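Local coordinates for protein caltubin, EF-hand (Lymnaea stagnalis, PDB 6VAN) that binds metal ions in EF-hand loops, here filled by strontium, and probably serves as a calcium-binding protein, at residues 10-13 with 14-18; 22-26 with 27-31; 79-82 with 83-87. All coordinates share one frame; numbering follows the deposited sequence.

Contact 1. Residues 10-13 with 14-18; sequences ERFI and RWLDH. With SR (strontium ion), chain C.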
loop_
_atom_site.group_PDB
_atom_site.type_symbol
_atom_site.label_atom_id
_atom_site.label_comp_id
_atom_site.label_asym_id
_atom_site.label_seq_id
_atom_site.Cartn_x
_atom_site.Cartn_y
_atom_site.Cartn_z
ATOM N N GLU A 10 11.264 0.078 12.377
ATOM C CA GLU A 10 12.087 0.930 11.468
ATOM C C GLU A 10 11.223 1.354 10.276
ATOM O O GLU A 10 11.360 2.505 9.828
ATOM C CB GLU A 10 13.347 0.194 11.010
ATOM C CG GLU A 10 14.339 1.073 10.258
ATOM C CD GLU A 10 14.064 1.275 8.775
ATOM O OE1 GLU A 10 13.335 0.453 8.179
ATOM O OE2 GLU A 10 14.582 2.265 8.216
ATOM N N ARG A 11 10.378 0.455 9.779
ATOM C CA ARG A 11 9.451 0.706 8.643
ATOM C C ARG A 11 8.380 1.711 9.040
ATOM O O ARG A 11 8.033 2.573 8.197
ATOM C CB ARG A 11 8.702 -0.564 8.257
ATOM C CG ARG A 11 9.453 -1.501 7.336
ATOM C CD ARG A 11 8.394 -2.287 6.603
ATOM N NE ARG A 11 8.186 -3.644 7.070
ATOM C CZ ARG A 11 7.018 -4.284 7.005
ATOM N NH1 ARG A 11 6.922 -5.533 7.432
ATOM N NH2 ARG A 11 5.948 -3.676 6.519
ATOM N N PHE A 12 7.808 1.547 10.228
ATOM C CA PHE A 12 6.737 2.414 10.769
ATOM C C PHE A 12 7.287 3.836 10.871
ATOM O O PHE A 12 6.601 4.762 10.401
ATOM C CB PHE A 12 6.210 1.894 12.108
ATOM C CG PHE A 12 4.969 2.598 12.605
ATOM C CD1 PHE A 12 3.724 2.303 12.075
ATOM C CD2 PHE A 12 5.044 3.557 13.605
ATOM C CE1 PHE A 12 2.581 2.943 12.536
ATOM C CE2 PHE A 12 3.903 4.202 14.055
ATOM C CZ PHE A 12 2.673 3.889 13.531
ATOM N N ILE A 13 8.480 3.995 11.432
ATOM C CA ILE A 13 9.180 5.315 11.540
ATOM C C ILE A 13 9.351 5.902 10.137
ATOM O O ILE A 13 8.858 7.028 9.903
ATOM C CB ILE A 13 10.527 5.171 12.263
ATOM C CG1 ILE A 13 10.322 4.962 13.760
ATOM C CG2 ILE A 13 11.430 6.368 11.969
ATOM C CD1 ILE A 13 11.537 4.428 14.475
ATOM N N ARG A 14 9.986 5.156 9.236
ATOM C CA ARG A 14 10.448 5.662 7.915
ATOM C C ARG A 14 9.268 6.039 6.999
ATOM O O ARG A 14 9.471 6.936 6.144
ATOM C CB ARG A 14 11.364 4.629 7.255
ATOM C CG ARG A 14 12.001 5.091 5.948
ATOM C CD ARG A 14 11.378 4.457 4.715
ATOM N NE ARG A 14 11.130 3.040 4.933
ATOM C CZ ARG A 14 12.066 2.089 4.975
ATOM N NH1 ARG A 14 13.342 2.387 4.782
ATOM N NH2 ARG A 14 11.715 0.834 5.213
ATOM N N TRP A 15 8.104 5.382 7.156
ATOM C CA TRP A 15 6.891 5.556 6.301
ATOM C C TRP A 15 5.854 6.462 6.977
ATOM O O TRP A 15 5.416 7.419 6.317
ATOM C CB TRP A 15 6.243 4.206 5.956
ATOM C CG TRP A 15 6.969 3.383 4.936
ATOM C CD1 TRP A 15 7.005 2.022 4.866
ATOM C CD2 TRP A 15 7.769 3.861 3.837
ATOM N NE1 TRP A 15 7.767 1.619 3.804
ATOM C CE2 TRP A 15 8.250 2.723 3.153
ATOM C CE3 TRP A 15 8.125 5.130 3.366
ATOM C CZ2 TRP A 15 9.070 2.821 2.030
ATOM C CZ3 TRP A 15 8.938 5.226 2.259
ATOM C CH2 TRP A 15 9.400 4.084 1.599
ATOM N N LEU A 16 5.451 6.134 8.215
ATOM C CA LEU A 16 4.177 6.596 8.836
ATOM C C LEU A 16 4.381 7.514 10.055
ATOM O O LEU A 16 3.448 8.252 10.360
ATOM C CB LEU A 16 3.370 5.358 9.249
ATOM C CG LEU A 16 2.779 4.538 8.105
ATOM C CD1 LEU A 16 2.061 3.313 8.641
ATOM C CD2 LEU A 16 1.823 5.375 7.259
ATOM N N ASP A 17 5.500 7.423 10.761
ATOM C CA ASP A 17 5.674 8.106 12.072
ATOM C C ASP A 17 7.110 8.601 12.194
ATOM O O ASP A 17 7.875 8.037 13.011
ATOM C CB ASP A 17 5.269 7.180 13.224
ATOM C CG ASP A 17 5.375 7.796 14.616
ATOM O OD1 ASP A 17 5.270 9.053 14.726
ATOM O OD2 ASP A 17 5.551 7.035 15.587
ATOM N N HIS A 18 7.472 9.618 11.405
ATOM C CA HIS A 18 8.866 10.111 11.289
ATOM C C HIS A 18 9.419 10.531 12.666
ATOM O O HIS A 18 10.651 10.444 12.833
ATOM C CB HIS A 18 8.962 11.247 10.258
ATOM C CG HIS A 18 8.584 10.844 8.869
ATOM N ND1 HIS A 18 7.914 11.699 8.000
ATOM C CD2 HIS A 18 8.776 9.692 8.192
ATOM C CE1 HIS A 18 7.712 11.079 6.850
ATOM N NE2 HIS A 18 8.232 9.844 6.941
HETATM SR SR SR C . 3.323 10.840 14.801
HETATM O O HOH W 1 1.447 11.931 16.313
#
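Phe-12 has its CG anti to the backbone N (chi1 -171°), which swings the ring toward the loop, where Asp-17, also anti (chi1 -179°), sets its CB beside it; the two meet where helix 5-15, the entering helix of the first EF-hand, runs into its metal-binding loop. Asp-17 CB comes within 3.4 Å of Phe-12 CE2, and the carboxylate stands steeply to the ring, the planes 75° apart. Leu-16 lays its CB over one face of the same ring, toward the rim, while its CD1 lies 3.9 Å from Phe-12 CE1. The buried Phe-12 ring also meets Phe-62 and Tyr-66 of helix 62-71.

The aspartate oxygens have separate tasks. OD1 of Asp-17 binds the strontium ion at 2.6 Å, whereas OD2 accepts a hydrogen bond from the backbone N of Gly-22, which limits rotation of the carboxylate. Asp-21, Gln-23, Glu-28 and one water complete the site.

At the end of the helix the bonding pattern changes. Phe-12 O accepts two amides from opposite faces of its carbonyl plane: Leu-16 N at 2.8 Å, the regular helical bond, and Asp-17 N at 2.9 Å, one residue further on. Toward solvent, Glu-10 and Arg-14 form a salt bridge with Glu-10 OE1 3.4 Å from Arg-14 NH2; the oxygen sits off the plane of the guanidinium, and the attraction is one of charge, with no N-H aimed at it. The His-18 ring folds back against the last turn: its CD2 is 3.2 Å from Ile-13 O, and its NE2 gives a weak hydrogen bond to Arg-14 O at 3.3 Å.

Contact 2. Residues 22-26 with 27-31; sequences GQSTF and DEVKN. With SR (strontium ion), chain C.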
loop_
_atom_site.group_PDB
_atom_site.type_symbol
_atom_site.label_atom_id
_atom_site.label_comp_id
_atom_site.label_asym_id
_atom_site.label_seq_id
_atom_site.Cartn_x
_atom_site.Cartn_y
_atom_site.Cartn_z
ATOM N N GLY A 22 4.871 7.044 18.266
ATOM C CA GLY A 22 4.077 5.805 18.385
ATOM C C GLY A 22 2.774 5.867 17.599
ATOM O O GLY A 22 2.079 4.839 17.522
ATOM N N GLN A 23 2.422 7.039 17.059
ATOM C CA GLN A 23 1.168 7.263 16.301
ATOM C C GLN A 23 1.474 7.809 14.901
ATOM O O GLN A 23 2.414 8.664 14.752
ATOM C CB GLN A 23 0.268 8.274 17.018
ATOM C CG GLN A 23 -0.170 7.832 18.407
ATOM C CD GLN A 23 -1.474 8.477 18.803
ATOM O OE1 GLN A 23 -1.736 9.632 18.490
ATOM N NE2 GLN A 23 -2.313 7.723 19.495
ATOM N N SER A 24 0.723 7.324 13.914
ATOM C CA SER A 24 0.630 7.921 12.564
ATOM C C SER A 24 -0.719 8.625 12.480
ATOM O O SER A 24 -1.768 7.959 12.445
ATOM C CB SER A 24 0.837 6.914 11.475
ATOM O OG SER A 24 1.069 7.576 10.235
ATOM N N THR A 25 -0.657 9.958 12.615
ATOM C CA THR A 25 -1.817 10.862 12.535
ATOM C C THR A 25 -2.094 11.167 11.063
ATOM O O THR A 25 -1.262 10.810 10.203
ATOM C CB THR A 25 -1.581 12.151 13.338
ATOM O OG1 THR A 25 -0.469 12.847 12.777
ATOM C CG2 THR A 25 -1.313 11.887 14.804
ATOM N N PHE A 26 -3.218 11.827 10.812
ATOM C CA PHE A 26 -3.779 12.110 9.464
ATOM C C PHE A 26 -2.707 12.601 8.482
ATOM O O PHE A 26 -2.519 11.981 7.423
ATOM C CB PHE A 26 -4.889 13.154 9.571
ATOM C CG PHE A 26 -5.611 13.344 8.267
ATOM C CD1 PHE A 26 -6.652 12.499 7.917
ATOM C CD2 PHE A 26 -5.217 14.326 7.379
ATOM C CE1 PHE A 26 -7.296 12.646 6.698
ATOM C CE2 PHE A 26 -5.867 14.476 6.164
ATOM C CZ PHE A 26 -6.901 13.634 5.830
ATOM N N ASP A 27 -2.046 13.711 8.796
ATOM C CA ASP A 27 -1.091 14.391 7.879
ATOM C C ASP A 27 0.109 13.478 7.605
ATOM O O ASP A 27 0.720 13.602 6.537
ATOM C CB ASP A 27 -0.673 15.756 8.426
ATOM C CG ASP A 27 -1.745 16.816 8.231
ATOM O OD1 ASP A 27 -2.158 17.031 7.060
ATOM O OD2 ASP A 27 -2.193 17.391 9.245
ATOM N N GLU A 28 0.406 12.568 8.524
ATOM C CA GLU A 28 1.537 11.630 8.378
ATOM C C GLU A 28 1.148 10.532 7.396
ATOM O O GLU A 28 1.958 10.251 6.486
ATOM C CB GLU A 28 1.878 11.035 9.723
ATOM C CG GLU A 28 2.150 12.093 10.759
ATOM C CD GLU A 28 2.456 11.482 12.103
ATOM O OE1 GLU A 28 1.524 11.461 12.976
ATOM O OE2 GLU A 28 3.578 11.028 12.266
ATOM N N VAL A 29 -0.071 10.004 7.538
ATOM C CA VAL A 29 -0.585 8.946 6.618
ATOM C C VAL A 29 -0.733 9.608 5.248
ATOM O O VAL A 29 -0.348 9.002 4.259
ATOM C CB VAL A 29 -1.884 8.305 7.119
ATOM C CG1 VAL A 29 -2.465 7.318 6.109
ATOM C CG2 VAL A 29 -1.670 7.620 8.466
ATOM N N LYS A 30 -1.218 10.848 5.191
ATOM C CA LYS A 30 -1.414 11.588 3.911
ATOM C C LYS A 30 -0.079 11.787 3.202
ATOM O O LYS A 30 -0.017 11.465 2.015
ATOM C CB LYS A 30 -2.110 12.922 4.159
ATOM C CG LYS A 30 -2.631 13.567 2.893
ATOM C CD LYS A 30 -3.606 14.660 3.156
ATOM C CE LYS A 30 -4.070 15.343 1.892
ATOM N NZ LYS A 30 -4.958 16.480 2.224
ATOM N N ASN A 31 0.954 12.259 3.892
ATOM C CA ASN A 31 2.308 12.468 3.324
ATOM C C ASN A 31 2.871 11.127 2.840
ATOM O O ASN A 31 3.541 11.118 1.797
ATOM C CB ASN A 31 3.184 13.216 4.323
ATOM C CG ASN A 31 2.905 14.704 4.300
ATOM O OD1 ASN A 31 1.976 15.158 3.623
ATOM N ND2 ASN A 31 3.710 15.473 5.021
HETATM SR SR SR C . 3.323 10.840 14.801
HETATM O O HOH W 1 1.447 11.931 16.313
#
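Glu-28 reaches back along the start of helix 26-34 and overlaps Thr-25, whose backbone N donates to Glu-28 OE1 over 2.7 Å in a nearly straight bond (164°), coming from above the carboxylate plane. Thr-25 OG1 also approaches Glu-28 OE1, at 2.4 Å, a hydrogen bond so short that its exact geometry is doubtful. Beyond CG the glutamate chain is extended (chi2 179°), which carries both oxygens out to the strontium ion; OE1 and OE2 of Glu-28 each bind it at 2.6 Å. This is the bidentate glutamate that closes a twelve-residue EF-hand loop, and Gln-23 adds its backbone O to the same metal at 2.4 Å. Gln-23 and Ser-24 form the short strand that pairs with strand 60-61 of the companion loop, Ser-24 bonding through its backbone to Ile-60. Behind the loop, Ser-24 OG lies 3.3 Å from Val-29 CG2 while its polar partner is Leu-16 O; Val-29 packs on Phe-48 and Ile-49 of helix 42-52. One turn along, Lys-30 runs fully extended past the Phe-26 ring, its CD 3.8 Å from Phe-26 CE2, and its NZ goes on to a salt bridge with Asp-42.

Contact 3. Residues 79-82 with 83-87; sequences GANE and WFKLQ
Trp-83, partly exposed, leans back over the preceding turn of helix 77-87, its CD1 3.4 Å from Gly-79 O, while OE1 of the neighbouring Glu-82 stands over one face of the indole, nearer its margin than its centre. The tight packing lies with the buried residues: the Glu-82 carboxylate is satisfied by salt bridges to Arg-51 and Arg-52, and Phe-84 is set against Leu-135 and Phe-138, its CD2 3.8 Å from Asn-81 OD1. The indole also touches Arg-52 and Tyr-142. Replacing Trp-83 with an alanine would probably open a gap between this helix and Tyr-142 and leave Gly-79 O and Glu-82 OE1 without the indole beside them. The solvent side is looser. Exposed Lys-85 touches the backbone closely at CG, 3.2 Å from Asn-81 O, but a bend at chi3 (-66°) brings its CE only within 4.1 Å of Asn-81 ND2. At the end of the helix Gln-87 turns its amide back, NE2 bonding to Trp-83 O at 3.0 Å from above the carbonyl plane, on the face opposite Gln-87 N. Such a helix, leading straight into the strontium-binding loop that starts at Asp-88, is the entering helix of an EF-hand.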
loop_
_atom_site.group_PDB
_atom_site.type_symbol
_atom_site.label_atom_id
_atom_site.label_comp_id
_atom_site.label_asym_id
_atom_site.label_seq_id
_atom_site.Cartn_x
_atom_site.Cartn_y
_atom_site.Cartn_z
ATOM N N GLY A 79 -8.648 -5.889 1.706
ATOM C CA GLY A 79 -7.271 -5.410 1.910
ATOM C C GLY A 79 -6.549 -5.260 0.589
ATOM O O GLY A 79 -5.851 -4.259 0.402
ATOM N N ALA A 80 -6.671 -6.221 -0.307
ATOM C CA ALA A 80 -6.069 -6.131 -1.653
ATOM C C ALA A 80 -6.651 -4.928 -2.406
ATOM O O ALA A 80 -5.894 -4.197 -3.044
ATOM C CB ALA A 80 -6.260 -7.427 -2.401
ATOM N N ASN A 81 -7.959 -4.723 -2.315
ATOM C CA ASN A 81 -8.628 -3.610 -3.017
ATOM C C ASN A 81 -8.099 -2.262 -2.530
ATOM O O ASN A 81 -8.047 -1.314 -3.310
ATOM C CB ASN A 81 -10.128 -3.742 -2.871
ATOM C CG ASN A 81 -10.883 -2.896 -3.858
ATOM O OD1 ASN A 81 -10.431 -2.672 -4.968
ATOM N ND2 ASN A 81 -12.073 -2.482 -3.472
ATOM N N GLU A 82 -7.772 -2.153 -1.262
ATOM C CA GLU A 82 -7.245 -0.881 -0.746
ATOM C C GLU A 82 -5.955 -0.512 -1.485
ATOM O O GLU A 82 -5.834 0.598 -1.919
ATOM C CB GLU A 82 -6.964 -1.027 0.739
ATOM C CG GLU A 82 -6.390 0.221 1.382
ATOM C CD GLU A 82 -6.239 0.064 2.887
ATOM O OE1 GLU A 82 -5.324 -0.654 3.298
ATOM O OE2 GLU A 82 -7.038 0.630 3.610
ATOM N N TRP A 83 -5.033 -1.454 -1.642
ATOM C CA TRP A 83 -3.764 -1.180 -2.369
ATOM C C TRP A 83 -4.048 -0.997 -3.865
ATOM O O TRP A 83 -3.402 -0.203 -4.509
ATOM C CB TRP A 83 -2.753 -2.295 -2.116
ATOM C CG TRP A 83 -2.356 -2.388 -0.680
ATOM C CD1 TRP A 83 -2.592 -3.420 0.172
ATOM C CD2 TRP A 83 -1.678 -1.387 0.083
ATOM N NE1 TRP A 83 -2.139 -3.113 1.413
ATOM C CE2 TRP A 83 -1.580 -1.870 1.397
ATOM C CE3 TRP A 83 -1.188 -0.116 -0.214
ATOM C CZ2 TRP A 83 -0.944 -1.130 2.404
ATOM C CZ3 TRP A 83 -0.565 0.608 0.780
ATOM C CH2 TRP A 83 -0.436 0.094 2.059
ATOM N N PHE A 84 -4.991 -1.757 -4.406
ATOM C CA PHE A 84 -5.408 -1.595 -5.818
ATOM C C PHE A 84 -5.839 -0.135 -6.044
ATOM O O PHE A 84 -5.344 0.540 -6.961
ATOM C CB PHE A 84 -6.543 -2.562 -6.127
ATOM C CG PHE A 84 -7.012 -2.519 -7.566
ATOM C CD1 PHE A 84 -6.310 -3.164 -8.563
ATOM C CD2 PHE A 84 -8.166 -1.814 -7.914
ATOM C CE1 PHE A 84 -6.756 -3.129 -9.879
ATOM C CE2 PHE A 84 -8.595 -1.777 -9.234
ATOM C CZ PHE A 84 -7.881 -2.428 -10.209
ATOM N N LYS A 85 -6.751 0.361 -5.206
ATOM C CA LYS A 85 -7.300 1.724 -5.358
ATOM C C LYS A 85 -6.188 2.755 -5.196
ATOM O O LYS A 85 -6.199 3.773 -5.917
ATOM C CB LYS A 85 -8.451 1.948 -4.389
ATOM C CG LYS A 85 -9.652 1.102 -4.765
ATOM C CD LYS A 85 -10.923 1.528 -4.132
ATOM C CE LYS A 85 -10.926 1.355 -2.645
ATOM N NZ LYS A 85 -12.255 1.736 -2.099
ATOM N N LEU A 86 -5.256 2.543 -4.286
ATOM C CA LEU A 86 -4.156 3.534 -4.091
ATOM C C LEU A 86 -3.217 3.554 -5.304
ATOM O O LEU A 86 -2.572 4.578 -5.516
ATOM C CB LEU A 86 -3.421 3.209 -2.793
ATOM C CG LEU A 86 -4.226 3.467 -1.527
ATOM C CD1 LEU A 86 -3.408 3.137 -0.310
ATOM C CD2 LEU A 86 -4.742 4.897 -1.457
ATOM N N GLN A 87 -3.109 2.455 -6.046
ATOM C CA GLN A 87 -2.256 2.382 -7.265
ATOM C C GLN A 87 -3.024 2.830 -8.508
ATOM O O GLN A 87 -2.387 3.055 -9.534
ATOM C CB GLN A 87 -1.695 0.979 -7.408
ATOM C CG GLN A 87 -0.645 0.686 -6.345
ATOM C CD GLN A 87 -0.205 -0.747 -6.364
ATOM O OE1 GLN A 87 0.899 -1.079 -6.768
ATOM N NE2 GLN A 87 -1.089 -1.612 -5.893
#

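How the contacts relate
Contacts 1 and 2 are the two ends of one EF-hand loop: their centres lie 10 Å apart, and the strontium ion and a water that both share join them. Contact 3 stands apart, its centre about 20 Å from that of contact 1 and 18 Å from that of contact 2, on the corresponding entering helix of a later hand. It is also the most central, about 7 Å from the middle of the chain against 14 Å for each of the others. Contacts 1 and 2 combine metal coordination with charged residues at the surface, whereas contact 3 holds no metal; contacts 1 and 3 both pack aromatic rings against other helices.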